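Local atomic coordinates of trehalose monomycolate exporter MmpL3 (Mycobacterium tuberculosis, PDB entry 7NVH), a protein that exports trehalose monomycolate, the trehalose ester that carries mycolic acid, as an RND-type MmpL membrane transporter. Residues Asp251-Glu263 against Ala273-Val285. Numbering follows the deposited sequence.
Sequences DYGLFIVSRFREE and AVRRTVITAGRTV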
loop_
_atom_site.group_PDB
_atom_site.type_symbol
_atom_site.label_atom_id
_atom_site.label_comp_id
_atom_site.label_asym_id
_atom_site.label_seq_id
_atom_site.Cartn_x
_atom_site.Cartn_y
_atom_site.Cartn_z
ATOM N N ASP A 251 -4.148 -7.279 -17.640
ATOM C CA ASP A 251 -3.180 -8.225 -18.190
ATOM C C ASP A 251 -3.822 -9.576 -18.472
ATOM O O ASP A 251 -3.552 -10.198 -19.505
ATOM C CB ASP A 251 -2.005 -8.413 -17.234
ATOM C CG ASP A 251 -1.167 -7.174 -17.087
ATOM O OD1 ASP A 251 -1.351 -6.226 -17.876
ATOM O OD2 ASP A 251 -0.305 -7.163 -16.186
ATOM N N TYR A 252 -4.648 -10.063 -17.545
ATOM C CA TYR A 252 -5.287 -11.361 -17.730
ATOM C C TYR A 252 -6.202 -11.343 -18.944
ATOM O O TYR A 252 -6.206 -12.286 -19.749
ATOM C CB TYR A 252 -6.069 -11.736 -16.472
ATOM C CG TYR A 252 -5.208 -11.950 -15.247
ATOM C CD1 TYR A 252 -3.828 -12.036 -15.348
ATOM C CD2 TYR A 252 -5.777 -12.053 -13.987
ATOM C CE1 TYR A 252 -3.043 -12.227 -14.234
ATOM C CE2 TYR A 252 -4.999 -12.244 -12.867
ATOM C CZ TYR A 252 -3.633 -12.330 -12.996
ATOM O OH TYR A 252 -2.851 -12.520 -11.884
ATOM N N GLY A 253 -6.979 -10.270 -19.097
ATOM C CA GLY A 253 -7.802 -10.129 -20.283
ATOM C C GLY A 253 -6.977 -10.043 -21.548
ATOM O O GLY A 253 -7.337 -10.624 -22.572
ATOM N N LEU A 254 -5.857 -9.321 -21.496
ATOM C CA LEU A 254 -4.946 -9.265 -22.632
ATOM C C LEU A 254 -4.511 -10.657 -23.054
ATOM O O LEU A 254 -4.636 -11.032 -24.224
ATOM C CB LEU A 254 -3.727 -8.418 -22.274
ATOM C CG LEU A 254 -2.881 -7.855 -23.413
ATOM C CD1 LEU A 254 -3.671 -6.898 -24.267
ATOM C CD2 LEU A 254 -1.654 -7.175 -22.844
ATOM N N PHE A 255 -4.007 -11.443 -22.104
ATOM C CA PHE A 255 -3.497 -12.766 -22.441
ATOM C C PHE A 255 -4.599 -13.667 -22.977
ATOM O O PHE A 255 -4.407 -14.357 -23.985
ATOM C CB PHE A 255 -2.818 -13.401 -21.229
ATOM C CG PHE A 255 -1.414 -12.925 -21.011
ATOM C CD1 PHE A 255 -0.350 -13.587 -21.595
ATOM C CD2 PHE A 255 -1.156 -11.811 -20.235
ATOM C CE1 PHE A 255 0.944 -13.151 -21.404
ATOM C CE2 PHE A 255 0.134 -11.369 -20.040
ATOM C CZ PHE A 255 1.186 -12.040 -20.624
ATOM N N ILE A 256 -5.770 -13.657 -22.341
ATOM C CA ILE A 256 -6.823 -14.577 -22.761
ATOM C C ILE A 256 -7.399 -14.172 -24.113
ATOM O O ILE A 256 -7.642 -15.027 -24.975
ATOM C CB ILE A 256 -7.902 -14.679 -21.671
ATOM C CG1 ILE A 256 -7.332 -15.444 -20.480
ATOM C CG2 ILE A 256 -9.135 -15.378 -22.203
ATOM C CD1 ILE A 256 -8.230 -15.486 -19.295
ATOM N N VAL A 257 -7.618 -12.875 -24.335
ATOM C CA VAL A 257 -8.137 -12.421 -25.620
ATOM C C VAL A 257 -7.129 -12.688 -26.729
ATOM O O VAL A 257 -7.497 -13.112 -27.831
ATOM C CB VAL A 257 -8.520 -10.933 -25.544
ATOM C CG1 VAL A 257 -8.751 -10.371 -26.931
ATOM C CG2 VAL A 257 -9.758 -10.752 -24.691
ATOM N N SER A 258 -5.843 -12.446 -26.462
ATOM C CA SER A 258 -4.824 -12.721 -27.465
ATOM C C SER A 258 -4.758 -14.205 -27.787
ATOM O O SER A 258 -4.608 -14.586 -28.951
ATOM C CB SER A 258 -3.467 -12.218 -26.982
ATOM O OG SER A 258 -2.917 -13.098 -26.022
ATOM N N ARG A 259 -4.870 -15.060 -26.769
ATOM C CA ARG A 259 -4.859 -16.497 -27.018
ATOM C C ARG A 259 -6.071 -16.923 -27.834
ATOM O O ARG A 259 -5.964 -17.777 -28.719
ATOM C CB ARG A 259 -4.805 -17.258 -25.697
ATOM C CG ARG A 259 -4.463 -18.721 -25.854
ATOM C CD ARG A 259 -3.119 -18.887 -26.529
ATOM N NE ARG A 259 -3.046 -20.130 -27.288
ATOM C CZ ARG A 259 -2.414 -21.220 -26.870
ATOM N NH1 ARG A 259 -1.795 -21.218 -25.701
ATOM N NH2 ARG A 259 -2.397 -22.309 -27.625
ATOM N N PHE A 260 -7.238 -16.342 -27.547
ATOM C CA PHE A 260 -8.427 -16.665 -28.329
ATOM C C PHE A 260 -8.261 -16.244 -29.782
ATOM O O PHE A 260 -8.624 -16.991 -30.698
ATOM C CB PHE A 260 -9.658 -16.002 -27.718
ATOM C CG PHE A 260 -10.922 -16.255 -28.483
ATOM C CD1 PHE A 260 -11.630 -17.426 -28.303
ATOM C CD2 PHE A 260 -11.407 -15.321 -29.377
ATOM C CE1 PHE A 260 -12.791 -17.661 -29.002
ATOM C CE2 PHE A 260 -12.568 -15.553 -30.079
ATOM C CZ PHE A 260 -13.259 -16.724 -29.891
ATOM N N ARG A 261 -7.721 -15.046 -30.015
ATOM C CA ARG A 261 -7.505 -14.598 -31.386
ATOM C C ARG A 261 -6.454 -15.443 -32.090
ATOM O O ARG A 261 -6.525 -15.634 -33.308
ATOM C CB ARG A 261 -7.101 -13.126 -31.404
ATOM C CG ARG A 261 -8.153 -12.193 -30.844
ATOM C CD ARG A 261 -7.712 -10.749 -30.944
ATOM N NE ARG A 261 -7.768 -10.255 -32.315
ATOM C CZ ARG A 261 -6.703 -9.890 -33.019
ATOM N NH1 ARG A 261 -5.494 -9.962 -32.481
ATOM N NH2 ARG A 261 -6.847 -9.451 -34.261
ATOM N N GLU A 262 -5.468 -15.940 -31.343
ATOM C CA GLU A 262 -4.480 -16.851 -31.906
ATOM C C GLU A 262 -5.117 -18.170 -32.317
ATOM O O GLU A 262 -4.814 -18.707 -33.388
ATOM C CB GLU A 262 -3.366 -17.088 -30.889
ATOM C CG GLU A 262 -2.079 -17.635 -31.463
ATOM C CD GLU A 262 -0.992 -17.755 -30.412
ATOM O OE1 GLU A 262 -0.218 -18.734 -30.462
ATOM O OE2 GLU A 262 -0.915 -16.871 -29.535
ATOM N N GLU A 263 -6.000 -18.711 -31.474
ATOM C CA GLU A 263 -6.643 -19.982 -31.788
ATOM C C GLU A 263 -7.643 -19.841 -32.925
ATOM O O GLU A 263 -7.833 -20.786 -33.698
ATOM C CB GLU A 263 -7.330 -20.553 -30.549
ATOM C CG GLU A 263 -6.391 -20.847 -29.397
ATOM C CD GLU A 263 -5.342 -21.881 -29.747
ATOM O OE1 GLU A 263 -5.714 -22.959 -30.257
ATOM O OE2 GLU A 263 -4.143 -21.621 -29.510
ATOM N N ALA A 273 -12.036 -23.093 -30.134
ATOM C CA ALA A 273 -11.163 -21.989 -29.759
ATOM C C ALA A 273 -11.355 -21.616 -28.299
ATOM O O ALA A 273 -10.380 -21.369 -27.583
ATOM C CB ALA A 273 -11.421 -20.784 -30.659
ATOM N N VAL A 274 -12.606 -21.578 -27.836
ATOM C CA VAL A 274 -12.869 -21.252 -26.438
ATOM C C VAL A 274 -12.294 -22.322 -25.521
ATOM O O VAL A 274 -11.667 -22.013 -24.502
ATOM C CB VAL A 274 -14.378 -21.056 -26.207
ATOM C CG1 VAL A 274 -14.683 -21.003 -24.723
ATOM C CG2 VAL A 274 -14.849 -19.783 -26.881
ATOM N N ARG A 275 -12.483 -23.595 -25.870
ATOM C CA ARG A 275 -11.957 -24.668 -25.033
ATOM C C ARG A 275 -10.439 -24.593 -24.933
ATOM O O ARG A 275 -9.871 -24.712 -23.843
ATOM C CB ARG A 275 -12.393 -26.027 -25.577
ATOM C CG ARG A 275 -12.336 -27.136 -24.546
ATOM C CD ARG A 275 -12.182 -28.496 -25.193
ATOM N NE ARG A 275 -13.246 -28.767 -26.151
ATOM C CZ ARG A 275 -13.038 -29.195 -27.391
ATOM N NH1 ARG A 275 -11.803 -29.401 -27.822
ATOM N NH2 ARG A 275 -14.065 -29.418 -28.198
ATOM N N ARG A 276 -9.765 -24.382 -26.064
ATOM C CA ARG A 276 -8.306 -24.356 -26.058
ATOM C C ARG A 276 -7.772 -23.123 -25.339
ATOM O O ARG A 276 -6.799 -23.216 -24.575
ATOM C CB ARG A 276 -7.779 -24.421 -27.487
ATOM C CG ARG A 276 -8.048 -25.746 -28.170
ATOM C CD ARG A 276 -7.622 -25.711 -29.620
ATOM N NE ARG A 276 -6.200 -25.420 -29.756
ATOM C CZ ARG A 276 -5.256 -26.350 -29.840
ATOM N NH1 ARG A 276 -5.583 -27.634 -29.804
ATOM N NH2 ARG A 276 -3.985 -25.996 -29.960
ATOM N N THR A 277 -8.387 -21.958 -25.564
ATOM C CA THR A 277 -7.928 -20.769 -24.864
ATOM C C THR A 277 -8.164 -20.891 -23.368
ATOM O O THR A 277 -7.330 -20.435 -22.585
ATOM C CB THR A 277 -8.580 -19.501 -25.421
ATOM O OG1 THR A 277 -7.943 -18.355 -24.846
ATOM C CG2 THR A 277 -10.051 -19.438 -25.096
ATOM N N VAL A 278 -9.249 -21.544 -22.945
ATOM C CA VAL A 278 -9.396 -21.842 -21.524
ATOM C C VAL A 278 -8.237 -22.712 -21.063
ATOM O O VAL A 278 -7.381 -22.261 -20.296
ATOM C CB VAL A 278 -10.752 -22.507 -21.239
ATOM C CG1 VAL A 278 -10.755 -23.109 -19.848
ATOM C CG2 VAL A 278 -11.868 -21.491 -21.366
ATOM N N ILE A 279 -8.132 -23.917 -21.628
ATOM C CA ILE A 279 -7.138 -24.922 -21.260
ATOM C C ILE A 279 -5.759 -24.308 -21.062
ATOM O O ILE A 279 -5.061 -24.637 -20.098
ATOM C CB ILE A 279 -7.082 -26.039 -22.318
ATOM C CG1 ILE A 279 -8.302 -26.948 -22.200
ATOM C CG2 ILE A 279 -5.814 -26.852 -22.178
ATOM C CD1 ILE A 279 -8.307 -28.075 -23.197
ATOM N N THR A 280 -5.353 -23.408 -21.957
ATOM C CA THR A 280 -4.012 -22.840 -21.827
ATOM C C THR A 280 -3.995 -21.517 -21.061
ATOM O O THR A 280 -3.407 -21.422 -19.975
ATOM C CB THR A 280 -3.394 -22.649 -23.213
ATOM O OG1 THR A 280 -3.968 -21.497 -23.837
ATOM C CG2 THR A 280 -3.652 -23.862 -24.076
ATOM N N ALA A 281 -4.645 -20.489 -21.609
ATOM C CA ALA A 281 -4.505 -19.153 -21.049
ATOM C C ALA A 281 -5.234 -19.023 -19.720
ATOM O O ALA A 281 -4.743 -18.349 -18.811
ATOM C CB ALA A 281 -5.013 -18.112 -22.044
ATOM N N GLY A 282 -6.419 -19.624 -19.588
ATOM C CA GLY A 282 -7.123 -19.544 -18.323
ATOM C C GLY A 282 -6.389 -20.282 -17.223
ATOM O O GLY A 282 -6.386 -19.849 -16.070
ATOM N N ARG A 283 -5.751 -21.400 -17.565
ATOM C CA ARG A 283 -4.911 -22.098 -16.599
ATOM C C ARG A 283 -3.742 -21.227 -16.162
ATOM O O ARG A 283 -3.438 -21.132 -14.965
ATOM C CB ARG A 283 -4.409 -23.407 -17.202
ATOM C CG ARG A 283 -3.607 -24.265 -16.256
ATOM C CD ARG A 283 -3.084 -25.496 -16.967
ATOM N NE ARG A 283 -2.401 -26.407 -16.057
ATOM C CZ ARG A 283 -1.153 -26.242 -15.636
ATOM N NH1 ARG A 283 -0.448 -25.199 -16.047
ATOM N NH2 ARG A 283 -0.610 -27.121 -14.808
ATOM N N THR A 284 -3.080 -20.573 -17.119
ATOM C CA THR A 284 -1.973 -19.689 -16.769
ATOM C C THR A 284 -2.442 -18.531 -15.894
ATOM O O THR A 284 -1.773 -18.165 -14.920
ATOM C CB THR A 284 -1.303 -19.165 -18.036
ATOM O OG1 THR A 284 -0.803 -20.268 -18.800
ATOM C CG2 THR A 284 -0.154 -18.246 -17.686
ATOM N N VAL A 285 -3.596 -17.950 -16.220
ATOM C CA VAL A 285 -4.137 -16.838 -15.447
ATOM C C VAL A 285 -4.498 -17.285 -14.036
ATOM O O VAL A 285 -4.225 -16.580 -13.058
ATOM C CB VAL A 285 -5.349 -16.233 -16.179
ATOM C CG1 VAL A 285 -6.152 -15.353 -15.247
ATOM C CG2 VAL A 285 -4.890 -15.446 -17.391
#
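E263 has CG anti to its carbonyl carbon, beside the backbone N (chi1 -61°), and a chain bent at chi2, which puts its carboxylate between R276 of the facing helix and R259, one turn earlier on its own. R276, bent at chi3, gives its NE to OE1 of E263 in a salt bridge of 2.6 Å, nearly straight at 162° and arriving from above the carboxylate plane. OE2 of E263 is gripped side-on by NE and NH2 of R259, NH2 at 2.7 Å. One carboxylate thus joins R259 and R276 in a salt-bridge network; R259 NH2 has a second acid partner in E651. T280 lays its OG1 over a face of the R259 guanidinium. Farther along the interface, the T277 hydroxyl donates a weak bond of 3.3 Å from OG1 to the I256 carbonyl O and lies against R259 CB. I256 is a knob in the hole formed by T277, A281, G282 and V285, its CD1 3.8 Å from V285 CG2. The other V285 branch, CG1, covers a face of the Y252 ring in a CH-pi contact, 3.8 Å from the centroid. Near the interhelical turn, F260 CE1 meets V274 CG2 at 3.6 Å and the A273 methyl. Segments 251-263 and 273-285, on the hairpin of helices 248-265 and 270-297, approach to 8.8 Å between axes and run roughly antiparallel at 136°. Y252 OH continues to D640, F255 stacks on F644, and helix 305-336 packs against Y252, I256 and F260, while helix 671-689 touches D251, L254 and F255.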